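Long-range contacts in phospholethanolamine N-methyltransferase 2 (PDB 4KRI), which probably catalyses the S-adenosylmethionine-dependent N-methylation of phosphomonomethylethanolamine on the nematode route to phosphocholine: residues N200-L211 / I233-F244; Q247-L258 / R272-A280. All blocks are in the same frame, centred on the assembly; numbering follows the deposited sequence.

Contact 1 (N200-L211 / I233-F244); sequences NFISPGGWNQNL and IGGGARQAASEF. With SAH (S-adenosyl-L-homocysteine), chain D; 1SH (2-(methylamino)ethyl dihydrogen phosphate), chain E.
Gln239 meets Trp207 and Asn210 with its terminal amide, and both halves of that amide are used. CG stands anti to the backbone N (chi1 -179°) and the chain runs on extended, which carries the amide from helix 235-244 across to helix 206-211. NE2 gives a nearly straight hydrogen bond to Trp207 O (3.0 Å), arriving from the opposite face of that carbonyl to Leu211 N, the regular helical donor. OE1 accepts from Asn210 ND2 at 2.6 Å, and the two amides lie antiparallel and nearly in one plane (11° apart). Asn210 OD1 binds Arg296, and its ND2 also donates to a water. Glutamine suits this buried place because one side chain supplies both donor and acceptor.

The same NE2 lies over one face of the Trp207 indole, 3.1 Å above the plane, while Gln239 CG packs over the six-membered ring as a CH-pi contact. Glu243 OE2 comes to the indole edge, 3.4 Å from Trp207 CZ2, its carboxylate turned nearly perpendicular to the ring.

Nearer the ligand, the Phe201 ring is sandwiched: Gly206 C and Trp207 N cover one face, and Gly235 CA lies over the other, 4.1 Å from the ring centroid. Gly235, with no side chain, lets Asn200 O come within 3.1 Å of its CA; the same oxygen accepts a weak hydrogen bond from Gly235 N at 2.9 Å. The side chains of Ile202 and Ile233 lie roughly perpendicular and touch through their CD1 methyls.

Ile202 N donates to SAH OXT (2.9 Å) and Ser203 OG to SAH O, while a water joins OXT to Asn200 O. The glycine-rich turn leading into helix 235-244 is characteristic of the cofactor site in Rossmann-like methyltransferases; here segment 200-211 folds over it and grips the carboxylate.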
loop_
_atom_site.group_PDB
_atom_site.type_symbol
_atom_site.label_atom_id
_atom_site.label_comp_id
_atom_site.label_asym_id
_atom_site.label_seq_id
_atom_site.Cartn_x
_atom_site.Cartn_y
_atom_site.Cartn_z
ATOM N N ASN A 200 -8.042 11.129 -10.109
ATOM C CA ASN A 200 -7.903 10.231 -8.950
ATOM C C ASN A 200 -7.975 8.734 -9.237
ATOM O O ASN A 200 -7.916 7.931 -8.305
ATOM C CB ASN A 200 -8.892 10.579 -7.827
ATOM C CG ASN A 200 -8.851 12.050 -7.445
ATOM O OD1 ASN A 200 -7.872 12.530 -6.872
ATOM N ND2 ASN A 200 -9.928 12.765 -7.740
ATOM N N PHE A 201 -8.077 8.356 -10.507
ATOM C CA PHE A 201 -8.190 6.945 -10.861
ATOM C C PHE A 201 -7.054 6.439 -11.736
ATOM O O PHE A 201 -6.558 7.163 -12.599
ATOM C CB PHE A 201 -9.532 6.681 -11.554
ATOM C CG PHE A 201 -10.689 6.687 -10.609
ATOM C CD1 PHE A 201 -11.049 5.526 -9.935
ATOM C CD2 PHE A 201 -11.392 7.856 -10.361
ATOM C CE1 PHE A 201 -12.114 5.528 -9.033
ATOM C CE2 PHE A 201 -12.457 7.866 -9.458
ATOM C CZ PHE A 201 -12.818 6.699 -8.799
ATOM N N ILE A 202 -6.678 5.177 -11.520
ATOM C CA ILE A 202 -5.690 4.499 -12.354
ATOM C C ILE A 202 -6.340 3.231 -12.917
ATOM O O ILE A 202 -5.667 2.255 -13.212
ATOM C CB ILE A 202 -4.408 4.118 -11.550
ATOM C CG1 ILE A 202 -3.960 5.286 -10.679
ATOM C CG2 ILE A 202 -3.255 3.718 -12.497
ATOM C CD1 ILE A 202 -3.470 6.471 -11.495
ATOM N N SER A 203 -7.663 3.251 -13.060
ATOM C CA SER A 203 -8.406 2.083 -13.509
ATOM C C SER A 203 -9.376 2.462 -14.620
ATOM O O SER A 203 -9.870 3.593 -14.663
ATOM C CB SER A 203 -9.170 1.462 -12.341
ATOM O OG SER A 203 -9.932 2.463 -11.683
ATOM N N PRO A 204 -9.646 1.517 -15.527
ATOM C CA PRO A 204 -10.539 1.707 -16.672
ATOM C C PRO A 204 -11.862 2.354 -16.289
ATOM O O PRO A 204 -12.539 1.895 -15.355
ATOM C CB PRO A 204 -10.808 0.268 -17.132
ATOM C CG PRO A 204 -9.554 -0.453 -16.822
ATOM C CD PRO A 204 -9.004 0.186 -15.548
ATOM N N GLY A 205 -12.205 3.428 -16.989
ATOM C CA GLY A 205 -13.530 4.012 -16.890
ATOM C C GLY A 205 -13.699 5.100 -15.845
ATOM O O GLY A 205 -14.753 5.734 -15.787
ATOM N N GLY A 206 -12.678 5.309 -15.021
ATOM C CA GLY A 206 -12.692 6.381 -14.041
ATOM C C GLY A 206 -13.879 6.350 -13.091
ATOM O O GLY A 206 -14.356 5.276 -12.714
ATOM N N TRP A 207 -14.360 7.534 -12.717
ATOM C CA TRP A 207 -15.356 7.671 -11.637
ATOM C C TRP A 207 -16.654 6.922 -11.956
ATOM O O TRP A 207 -17.158 6.166 -11.137
ATOM C CB TRP A 207 -15.661 9.155 -11.386
ATOM C CG TRP A 207 -16.893 9.410 -10.515
ATOM C CD1 TRP A 207 -18.210 9.344 -10.899
ATOM C CD2 TRP A 207 -16.900 9.801 -9.141
ATOM N NE1 TRP A 207 -19.028 9.649 -9.839
ATOM C CE2 TRP A 207 -18.250 9.939 -8.748
ATOM C CE3 TRP A 207 -15.899 10.041 -8.202
ATOM C CZ2 TRP A 207 -18.618 10.301 -7.452
ATOM C CZ3 TRP A 207 -16.264 10.403 -6.919
ATOM C CH2 TRP A 207 -17.613 10.533 -6.555
ATOM N N ASN A 208 -17.199 7.133 -13.148
ATOM C CA ASN A 208 -18.469 6.509 -13.488
ATOM C C ASN A 208 -18.383 4.989 -13.480
ATOM O O ASN A 208 -19.323 4.307 -13.070
ATOM C CB ASN A 208 -18.965 6.982 -14.854
ATOM C CG ASN A 208 -19.437 8.415 -14.836
ATOM O OD1 ASN A 208 -19.847 8.927 -13.793
ATOM N ND2 ASN A 208 -19.404 9.065 -15.994
ATOM N N GLN A 209 -17.263 4.447 -13.945
ATOM C CA GLN A 209 -17.157 2.995 -14.013
ATOM C C GLN A 209 -16.969 2.421 -12.623
ATOM O O GLN A 209 -17.557 1.394 -12.287
ATOM C CB GLN A 209 -16.012 2.546 -14.918
ATOM C CG GLN A 209 -15.914 1.031 -15.064
ATOM C CD GLN A 209 -17.124 0.418 -15.771
ATOM O OE1 GLN A 209 -17.573 0.919 -16.799
ATOM N NE2 GLN A 209 -17.645 -0.682 -15.225
ATOM N N ASN A 210 -16.149 3.073 -11.814
ATOM C CA ASN A 210 -15.960 2.578 -10.461
ATOM C C ASN A 210 -17.261 2.586 -9.665
ATOM O O ASN A 210 -17.500 1.699 -8.842
ATOM C CB ASN A 210 -14.865 3.340 -9.725
ATOM C CG ASN A 210 -14.343 2.567 -8.543
ATOM O OD1 ASN A 210 -13.694 1.530 -8.715
ATOM N ND2 ASN A 210 -14.653 3.034 -7.340
ATOM N N LEU A 211 -18.121 3.565 -9.920
ATOM C CA LEU A 211 -19.393 3.611 -9.206
ATOM C C LEU A 211 -20.270 2.428 -9.606
ATOM O O LEU A 211 -20.943 1.826 -8.770
ATOM C CB LEU A 211 -20.131 4.924 -9.478
ATOM C CG LEU A 211 -21.452 5.105 -8.734
ATOM C CD1 LEU A 211 -21.196 5.193 -7.230
ATOM C CD2 LEU A 211 -22.178 6.345 -9.223
ATOM N N ILE A 233 -3.969 5.944 -6.280
ATOM C CA ILE A 233 -3.966 7.327 -5.808
ATOM C C ILE A 233 -5.256 7.727 -5.100
ATOM O O ILE A 233 -5.456 8.904 -4.780
ATOM C CB ILE A 233 -3.606 8.336 -6.917
ATOM C CG1 ILE A 233 -4.627 8.301 -8.052
ATOM C CG2 ILE A 233 -2.202 8.078 -7.436
ATOM C CD1 ILE A 233 -4.340 9.349 -9.125
ATOM N N GLY A 234 -6.118 6.741 -4.838
ATOM C CA GLY A 234 -7.146 6.916 -3.817
ATOM C C GLY A 234 -8.568 7.183 -4.290
ATOM O O GLY A 234 -9.496 7.216 -3.473
ATOM N N GLY A 235 -8.745 7.386 -5.590
ATOM C CA GLY A 235 -10.042 7.766 -6.123
ATOM C C GLY A 235 -11.184 6.846 -5.743
ATOM O O GLY A 235 -12.273 7.311 -5.383
ATOM N N GLY A 236 -10.935 5.546 -5.809
ATOM C CA GLY A 236 -11.943 4.557 -5.460
ATOM C C GLY A 236 -12.299 4.560 -3.988
ATOM O O GLY A 236 -13.483 4.486 -3.629
ATOM N N ALA A 237 -11.288 4.623 -3.121
ATOM C CA ALA A 237 -11.555 4.659 -1.691
ATOM C C ALA A 237 -12.329 5.911 -1.319
ATOM O O ALA A 237 -13.278 5.862 -0.524
ATOM C CB ALA A 237 -10.259 4.586 -0.886
ATOM N N ARG A 238 -11.905 7.042 -1.873
ATOM C CA ARG A 238 -12.551 8.308 -1.581
ATOM C C ARG A 238 -14.004 8.305 -2.056
ATOM O O ARG A 238 -14.881 8.887 -1.410
ATOM C CB ARG A 238 -11.754 9.464 -2.209
ATOM C CG ARG A 238 -10.382 9.685 -1.540
ATOM C CD ARG A 238 -10.527 10.260 -0.141
ATOM N NE ARG A 238 -11.200 11.560 -0.217
ATOM C CZ ARG A 238 -10.615 12.686 -0.608
ATOM N NH1 ARG A 238 -9.329 12.697 -0.941
ATOM N NH2 ARG A 238 -11.315 13.814 -0.664
ATOM N N GLN A 239 -14.248 7.642 -3.182
ATOM C CA GLN A 239 -15.598 7.521 -3.733
ATOM C C GLN A 239 -16.501 6.603 -2.906
ATOM O O GLN A 239 -17.680 6.898 -2.695
ATOM C CB GLN A 239 -15.524 6.988 -5.161
ATOM C CG GLN A 239 -16.873 6.844 -5.825
ATOM C CD GLN A 239 -16.740 6.241 -7.209
ATOM O OE1 GLN A 239 -16.023 5.263 -7.390
ATOM N NE2 GLN A 239 -17.417 6.827 -8.186
ATOM N N ALA A 240 -15.948 5.485 -2.452
ATOM C CA ALA A 240 -16.696 4.592 -1.564
ATOM C C ALA A 240 -17.134 5.333 -0.304
ATOM O O ALA A 240 -18.272 5.179 0.171
ATOM C CB ALA A 240 -15.856 3.357 -1.217
ATOM N N ALA A 241 -16.240 6.161 0.234
ATOM C CA ALA A 241 -16.568 6.918 1.425
ATOM C C ALA A 241 -17.586 8.010 1.097
ATOM O O ALA A 241 -18.575 8.188 1.824
ATOM C CB ALA A 241 -15.314 7.528 2.046
ATOM N N SER A 242 -17.363 8.754 0.018
ATOM C CA SER A 242 -18.222 9.921 -0.216
ATOM C C SER A 242 -19.620 9.543 -0.711
ATOM O O SER A 242 -20.596 10.223 -0.398
ATOM C CB SER A 242 -17.568 10.916 -1.174
ATOM O OG SER A 242 -17.387 10.324 -2.443
ATOM N N GLU A 243 -19.716 8.450 -1.457
ATOM C CA GLU A 243 -20.986 8.037 -2.054
ATOM C C GLU A 243 -21.813 7.132 -1.154
ATOM O O GLU A 243 -23.044 7.203 -1.159
ATOM C CB GLU A 243 -20.732 7.303 -3.374
ATOM C CG GLU A 243 -20.294 8.208 -4.505
ATOM C CD GLU A 243 -21.429 9.078 -5.023
ATOM O OE1 GLU A 243 -22.556 8.556 -5.211
ATOM O OE2 GLU A 243 -21.193 10.287 -5.236
ATOM N N PHE A 244 -21.141 6.264 -0.404
ATOM C CA PHE A 244 -21.851 5.295 0.425
ATOM C C PHE A 244 -21.629 5.480 1.920
ATOM O O PHE A 244 -22.273 4.808 2.725
ATOM C CB PHE A 244 -21.467 3.873 0.007
ATOM C CG PHE A 244 -21.808 3.556 -1.421
ATOM C CD1 PHE A 244 -23.065 3.075 -1.754
ATOM C CD2 PHE A 244 -20.873 3.744 -2.435
ATOM C CE1 PHE A 244 -23.388 2.786 -3.067
ATOM C CE2 PHE A 244 -21.188 3.458 -3.745
ATOM C CZ PHE A 244 -22.445 2.971 -4.064
HETATM N N SAH D . -7.559 0.598 -7.319
HETATM C CA SAH D . -6.988 1.856 -7.866
HETATM C CB SAH D . -5.498 1.611 -8.330
HETATM C CG SAH D . -5.273 0.694 -9.527
HETATM S SD SAH D . -3.506 0.470 -9.908
HETATM C C SAH D . -7.861 2.444 -8.903
HETATM O O SAH D . -8.948 1.942 -9.151
HETATM O OXT SAH D . -7.597 3.553 -9.340
HETATM C "C5'" SAH D . -2.944 -1.018 -9.060
HETATM C "C4'" SAH D . -2.367 -0.807 -7.776
HETATM O "O4'" SAH D . -2.175 -2.098 -7.138
HETATM C "C3'" SAH D . -1.010 -0.228 -7.901
HETATM O "O3'" SAH D . -0.988 1.012 -7.227
HETATM C "C2'" SAH D . -0.109 -1.180 -7.251
HETATM O "O2'" SAH D . 0.928 -0.551 -6.534
HETATM C "C1'" SAH D . -1.032 -1.945 -6.359
HETATM N N9 SAH D . -0.463 -3.263 -5.912
HETATM C C8 SAH D . 0.018 -4.253 -6.700
HETATM N N7 SAH D . 0.360 -5.280 -5.916
HETATM C C5 SAH D . 0.082 -4.959 -4.635
HETATM C C6 SAH D . 0.233 -5.641 -3.421
HETATM N N6 SAH D . 0.767 -6.909 -3.369
HETATM N N1 SAH D . -0.158 -5.011 -2.291
HETATM C C2 SAH D . -0.677 -3.779 -2.319
HETATM N N3 SAH D . -0.841 -3.102 -3.469
HETATM C C4 SAH D . -0.458 -3.660 -4.633
HETATM O O4 1SH E . -3.181 -1.120 -19.099
HETATM P P1 1SH E . -1.819 -1.018 -18.418
HETATM O O1 1SH E . -1.048 -2.274 -18.525
HETATM O O3 1SH E . -1.006 0.168 -19.063
HETATM O O2 1SH E . -2.055 -0.743 -16.876
HETATM C C1 1SH E . -2.840 0.272 -16.521
HETATM C C2 1SH E . -3.204 0.348 -15.044
HETATM N N1 1SH E . -4.025 -0.706 -14.517
HETATM C C3 1SH E . -4.099 -0.533 -13.111
HETATM O O HOH W 1 -6.417 5.570 -7.904
HETATM O O HOH W 2 -14.100 2.197 -4.510
#

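Contact 2 (Q247-L258 / R272-A280); sequences QVHGVDLSTNML and RVTYAVCDA. With SAH (S-adenosyl-L-homocysteine), chain D.
Strands 247-252 and 273-277 run parallel, from the pairing of Val248 with Val273 to that of Asp252 with Val277, joined by alternating backbone hydrogen bonds such as Gly250 N to Thr274 O (2.9 Å).

On the His249 side of the sheet, CG is swung opposite the backbone N (chi1 -177°), so that the imidazole lies across toward Thr274 and turns its edge to it: ND1 and OG1 are hydrogen-bonded at 2.9 Å, and a water links OG1 to Val248 O. The rest of the ring reaches along the neighbouring strand to Ala276 CB, a methyl small enough to admit it. Further along, Val251 packs against the sulfur of Cys278.

On the other side, Gly250, with no side chain, leaves room for the Tyr275 ring, whose edge faces Gly250 O. Leu258, the first-turn leucine of the helix, lays CD2 over the strand, 3.6 Å from Val277 CG2 and against Tyr275 CB, while Thr255 CG2 meets the other valine branch.

At the carboxyl ends, Asp252 holds the SAH ribose with both oxygens: OD1 accepts from O3' (2.7 Å) and OD2 from O2' (2.6 Å). Ser254 N also donates to OD2, closing an Asx turn that helps fix the carboxylate, and Gly232 N binds OD1. Ser254 OG in turn caps the helix at Met257 N. Asp279 OD1 takes the adenine N6 amino group (3.0 Å), and Ala280 N gives a nearly straight bond to N1 (3.1 Å). An acidic residue ending one strand to grasp the ribose diol, with adenine read after the next, is the hallmark of the nucleoside pocket in Rossmann-like methyltransferases.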
loop_
_atom_site.group_PDB
_atom_site.type_symbol
_atom_site.label_atom_id
_atom_site.label_comp_id
_atom_site.label_asym_id
_atom_site.label_seq_id
_atom_site.Cartn_x
_atom_site.Cartn_y
_atom_site.Cartn_z
ATOM N N GLN A 247 -16.527 3.403 5.825
ATOM C CA GLN A 247 -15.202 3.633 6.387
ATOM C C GLN A 247 -14.245 2.757 5.593
ATOM O O GLN A 247 -14.417 1.528 5.522
ATOM C CB GLN A 247 -15.173 3.249 7.863
ATOM C CG GLN A 247 -13.818 3.420 8.521
ATOM C CD GLN A 247 -13.872 3.148 10.007
ATOM O OE1 GLN A 247 -13.640 2.026 10.453
ATOM N NE2 GLN A 247 -14.189 4.174 10.782
ATOM N N VAL A 248 -13.256 3.381 4.964
ATOM C CA VAL A 248 -12.422 2.670 4.003
ATOM C C VAL A 248 -10.964 2.745 4.395
ATOM O O VAL A 248 -10.449 3.824 4.643
ATOM C CB VAL A 248 -12.544 3.261 2.585
ATOM C CG1 VAL A 248 -11.755 2.398 1.610
ATOM C CG2 VAL A 248 -14.007 3.357 2.167
ATOM N N HIS A 249 -10.305 1.591 4.463
ATOM C CA HIS A 249 -8.869 1.556 4.695
ATOM C C HIS A 249 -8.230 1.058 3.430
ATOM O O HIS A 249 -8.495 -0.058 2.985
ATOM C CB HIS A 249 -8.487 0.614 5.837
ATOM C CG HIS A 249 -7.019 0.614 6.128
ATOM N ND1 HIS A 249 -6.326 1.763 6.449
ATOM C CD2 HIS A 249 -6.103 -0.388 6.128
ATOM C CE1 HIS A 249 -5.052 1.470 6.644
ATOM N NE2 HIS A 249 -4.891 0.173 6.455
ATOM N N GLY A 250 -7.386 1.886 2.835
ATOM C CA GLY A 250 -6.772 1.528 1.572
ATOM C C GLY A 250 -5.312 1.192 1.734
ATOM O O GLY A 250 -4.594 1.898 2.446
ATOM N N VAL A 251 -4.870 0.118 1.077
ATOM C CA VAL A 251 -3.463 -0.262 1.139
ATOM C C VAL A 251 -2.866 -0.307 -0.258
ATOM O O VAL A 251 -3.556 -0.617 -1.239
ATOM C CB VAL A 251 -3.240 -1.601 1.902
ATOM C CG1 VAL A 251 -3.801 -1.492 3.324
ATOM C CG2 VAL A 251 -3.862 -2.787 1.166
ATOM N N ASP A 252 -1.588 0.049 -0.362
ATOM C CA ASP A 252 -0.889 -0.063 -1.631
ATOM C C ASP A 252 0.578 -0.284 -1.359
ATOM O O ASP A 252 1.100 0.204 -0.362
ATOM C CB ASP A 252 -1.057 1.209 -2.460
ATOM C CG ASP A 252 -0.893 0.945 -3.926
ATOM O OD1 ASP A 252 -1.910 0.927 -4.659
ATOM O OD2 ASP A 252 0.260 0.705 -4.352
ATOM N N LEU A 253 1.245 -1.019 -2.245
ATOM C CA LEU A 253 2.656 -1.292 -2.048
ATOM C C LEU A 253 3.492 -0.135 -2.570
ATOM O O LEU A 253 4.621 0.079 -2.123
ATOM C CB LEU A 253 3.036 -2.601 -2.756
ATOM C CG LEU A 253 4.458 -3.105 -2.489
ATOM C CD1 LEU A 253 4.793 -3.063 -1.003
ATOM C CD2 LEU A 253 4.614 -4.511 -3.011
ATOM N N SER A 254 2.935 0.626 -3.508
ATOM C CA SER A 254 3.695 1.713 -4.113
ATOM C C SER A 254 3.647 3.002 -3.301
ATOM O O SER A 254 2.572 3.567 -3.103
ATOM C CB SER A 254 3.182 1.983 -5.527
ATOM O OG SER A 254 3.711 3.208 -6.024
ATOM N N THR A 255 4.807 3.481 -2.841
ATOM C CA THR A 255 4.867 4.759 -2.143
ATOM C C THR A 255 4.593 5.924 -3.084
ATOM O O THR A 255 4.072 6.950 -2.650
ATOM C CB THR A 255 6.214 4.999 -1.441
ATOM O OG1 THR A 255 7.281 4.583 -2.301
ATOM C CG2 THR A 255 6.268 4.229 -0.127
ATOM N N ASN A 256 4.958 5.788 -4.355
ATOM C CA ASN A 256 4.601 6.805 -5.345
ATOM C C ASN A 256 3.087 7.021 -5.432
ATOM O O ASN A 256 2.618 8.163 -5.454
ATOM C CB ASN A 256 5.139 6.462 -6.732
ATOM C CG ASN A 256 6.617 6.714 -6.867
ATOM O OD1 ASN A 256 7.213 7.423 -6.062
ATOM N ND2 ASN A 256 7.219 6.151 -7.919
ATOM N N MET A 257 2.338 5.923 -5.473
ATOM C CA MET A 257 0.882 5.968 -5.513
ATOM C C MET A 257 0.314 6.560 -4.234
ATOM O O MET A 257 -0.499 7.491 -4.263
ATOM C CB MET A 257 0.312 4.549 -5.675
ATOM C CG MET A 257 0.480 3.958 -7.038
ATOM S SD MET A 257 -0.612 4.792 -8.199
ATOM C CE MET A 257 -0.790 3.551 -9.445
ATOM N N LEU A 258 0.735 6.018 -3.097
ATOM C CA LEU A 258 0.109 6.414 -1.849
ATOM C C LEU A 258 0.493 7.835 -1.442
ATOM O O LEU A 258 -0.278 8.518 -0.769
ATOM C CB LEU A 258 0.418 5.407 -0.738
ATOM C CG LEU A 258 -0.788 5.235 0.188
ATOM C CD1 LEU A 258 -1.902 4.529 -0.554
ATOM C CD2 LEU A 258 -0.431 4.497 1.466
ATOM N N ARG A 272 -13.294 9.302 7.081
ATOM C CA ARG A 272 -13.688 7.920 6.754
ATOM C C ARG A 272 -12.584 7.147 6.067
ATOM O O ARG A 272 -12.647 5.922 5.969
ATOM C CB ARG A 272 -14.946 7.907 5.864
ATOM C CG ARG A 272 -16.182 8.313 6.683
ATOM C CD ARG A 272 -17.383 8.658 5.817
ATOM N NE ARG A 272 -17.107 9.725 4.856
ATOM C CZ ARG A 272 -18.050 10.410 4.220
ATOM N NH1 ARG A 272 -19.330 10.172 4.481
ATOM N NH2 ARG A 272 -17.715 11.350 3.348
ATOM N N VAL A 273 -11.559 7.853 5.603
ATOM C CA VAL A 273 -10.548 7.233 4.763
ATOM C C VAL A 273 -9.166 7.263 5.391
ATOM O O VAL A 273 -8.690 8.309 5.800
ATOM C CB VAL A 273 -10.469 7.950 3.419
ATOM C CG1 VAL A 273 -9.345 7.358 2.564
ATOM C CG2 VAL A 273 -11.796 7.811 2.695
ATOM N N THR A 274 -8.523 6.103 5.463
ATOM C CA THR A 274 -7.148 6.026 5.962
ATOM C C THR A 274 -6.358 5.139 4.993
ATOM O O THR A 274 -6.957 4.402 4.213
ATOM C CB THR A 274 -7.081 5.471 7.392
ATOM O OG1 THR A 274 -7.705 4.176 7.433
ATOM C CG2 THR A 274 -7.767 6.456 8.396
ATOM N N TYR A 275 -5.030 5.223 5.041
ATOM C CA TYR A 275 -4.167 4.528 4.085
ATOM C C TYR A 275 -2.958 3.889 4.773
ATOM O O TYR A 275 -2.528 4.348 5.833
ATOM C CB TYR A 275 -3.653 5.522 3.042
ATOM C CG TYR A 275 -4.705 6.119 2.129
ATOM C CD1 TYR A 275 -5.495 5.311 1.326
ATOM C CD2 TYR A 275 -4.879 7.493 2.050
ATOM C CE1 TYR A 275 -6.445 5.855 0.464
ATOM C CE2 TYR A 275 -5.830 8.049 1.187
ATOM C CZ TYR A 275 -6.610 7.229 0.417
ATOM O OH TYR A 275 -7.532 7.799 -0.443
ATOM N N ALA A 276 -2.403 2.832 4.170
ATOM C CA ALA A 276 -1.156 2.229 4.667
ATOM C C ALA A 276 -0.333 1.745 3.481
ATOM O O ALA A 276 -0.900 1.267 2.500
ATOM C CB ALA A 276 -1.439 1.053 5.615
ATOM N N VAL A 277 0.988 1.913 3.543
ATOM C CA VAL A 277 1.857 1.300 2.545
ATOM C C VAL A 277 2.192 -0.101 3.052
ATOM O O VAL A 277 2.762 -0.249 4.132
ATOM C CB VAL A 277 3.180 2.072 2.398
ATOM C CG1 VAL A 277 3.999 1.515 1.238
ATOM C CG2 VAL A 277 2.914 3.549 2.189
ATOM N N CYS A 278 1.827 -1.125 2.288
ATOM C CA CYS A 278 2.184 -2.504 2.646
ATOM C C CYS A 278 1.843 -3.423 1.509
ATOM O O CYS A 278 1.147 -3.033 0.580
ATOM C CB CYS A 278 1.455 -2.967 3.910
ATOM S SG CYS A 278 -0.375 -2.956 3.785
ATOM N N ASP A 279 2.366 -4.639 1.582
ATOM C CA ASP A 279 2.085 -5.673 0.595
ATOM C C ASP A 279 0.898 -6.460 1.143
ATOM O O ASP A 279 0.980 -7.061 2.211
ATOM C CB ASP A 279 3.315 -6.572 0.435
ATOM C CG ASP A 279 3.139 -7.628 -0.642
ATOM O OD1 ASP A 279 1.987 -8.028 -0.921
ATOM O OD2 ASP A 279 4.164 -8.072 -1.206
ATOM N N ALA A 280 -0.216 -6.432 0.419
ATOM C CA ALA A 280 -1.462 -7.016 0.914
ATOM C C ALA A 280 -1.377 -8.537 1.091
ATOM O O ALA A 280 -2.209 -9.138 1.771
ATOM C CB ALA A 280 -2.624 -6.639 -0.002
HETATM N N SAH D . -7.559 0.598 -7.319
HETATM C CA SAH D . -6.988 1.856 -7.866
HETATM C CB SAH D . -5.498 1.611 -8.330
HETATM C CG SAH D . -5.273 0.694 -9.527
HETATM S SD SAH D . -3.506 0.470 -9.908
HETATM C C SAH D . -7.861 2.444 -8.903
HETATM O O SAH D . -8.948 1.942 -9.151
HETATM O OXT SAH D . -7.597 3.553 -9.340
HETATM C "C5'" SAH D . -2.944 -1.018 -9.060
HETATM C "C4'" SAH D . -2.367 -0.807 -7.776
HETATM O "O4'" SAH D . -2.175 -2.098 -7.138
HETATM C "C3'" SAH D . -1.010 -0.228 -7.901
HETATM O "O3'" SAH D . -0.988 1.012 -7.227
HETATM C "C2'" SAH D . -0.109 -1.180 -7.251
HETATM O "O2'" SAH D . 0.928 -0.551 -6.534
HETATM C "C1'" SAH D . -1.032 -1.945 -6.359
HETATM N N9 SAH D . -0.463 -3.263 -5.912
HETATM C C8 SAH D . 0.018 -4.253 -6.700
HETATM N N7 SAH D . 0.360 -5.280 -5.916
HETATM C C5 SAH D . 0.082 -4.959 -4.635
HETATM C C6 SAH D . 0.233 -5.641 -3.421
HETATM N N6 SAH D . 0.767 -6.909 -3.369
HETATM N N1 SAH D . -0.158 -5.011 -2.291
HETATM C C2 SAH D . -0.677 -3.779 -2.319
HETATM N N3 SAH D . -0.841 -3.102 -3.469
HETATM C C4 SAH D . -0.458 -3.660 -4.633
HETATM O O HOH W 3 -10.525 4.160 7.577
#

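Along the chain contact 1 is complete before contact 2 begins, and helix 235-244 leads directly into strand 247-252. Their centres lie 14 Å apart, yet they touch: Ala241 packs against Val273, and Gly234 and Arg238 meet the Tyr275 side chain, so the helix of contact 1 lies against the parallel strands of contact 2. Strand 225-229, which pairs with strand 247-252, precedes the glycine-rich turn. The two contacts share one SAH molecule: 200-211 takes its carboxylate end, whereas 247-258 and 272-280 take ribose and adenine. Contact 1 also borders the bound phosphomonomethylethanolamine through Ile202; together they hold much of the S-adenosylhomocysteine, consistent with setting its sulfur beside that substrate for methyl transfer.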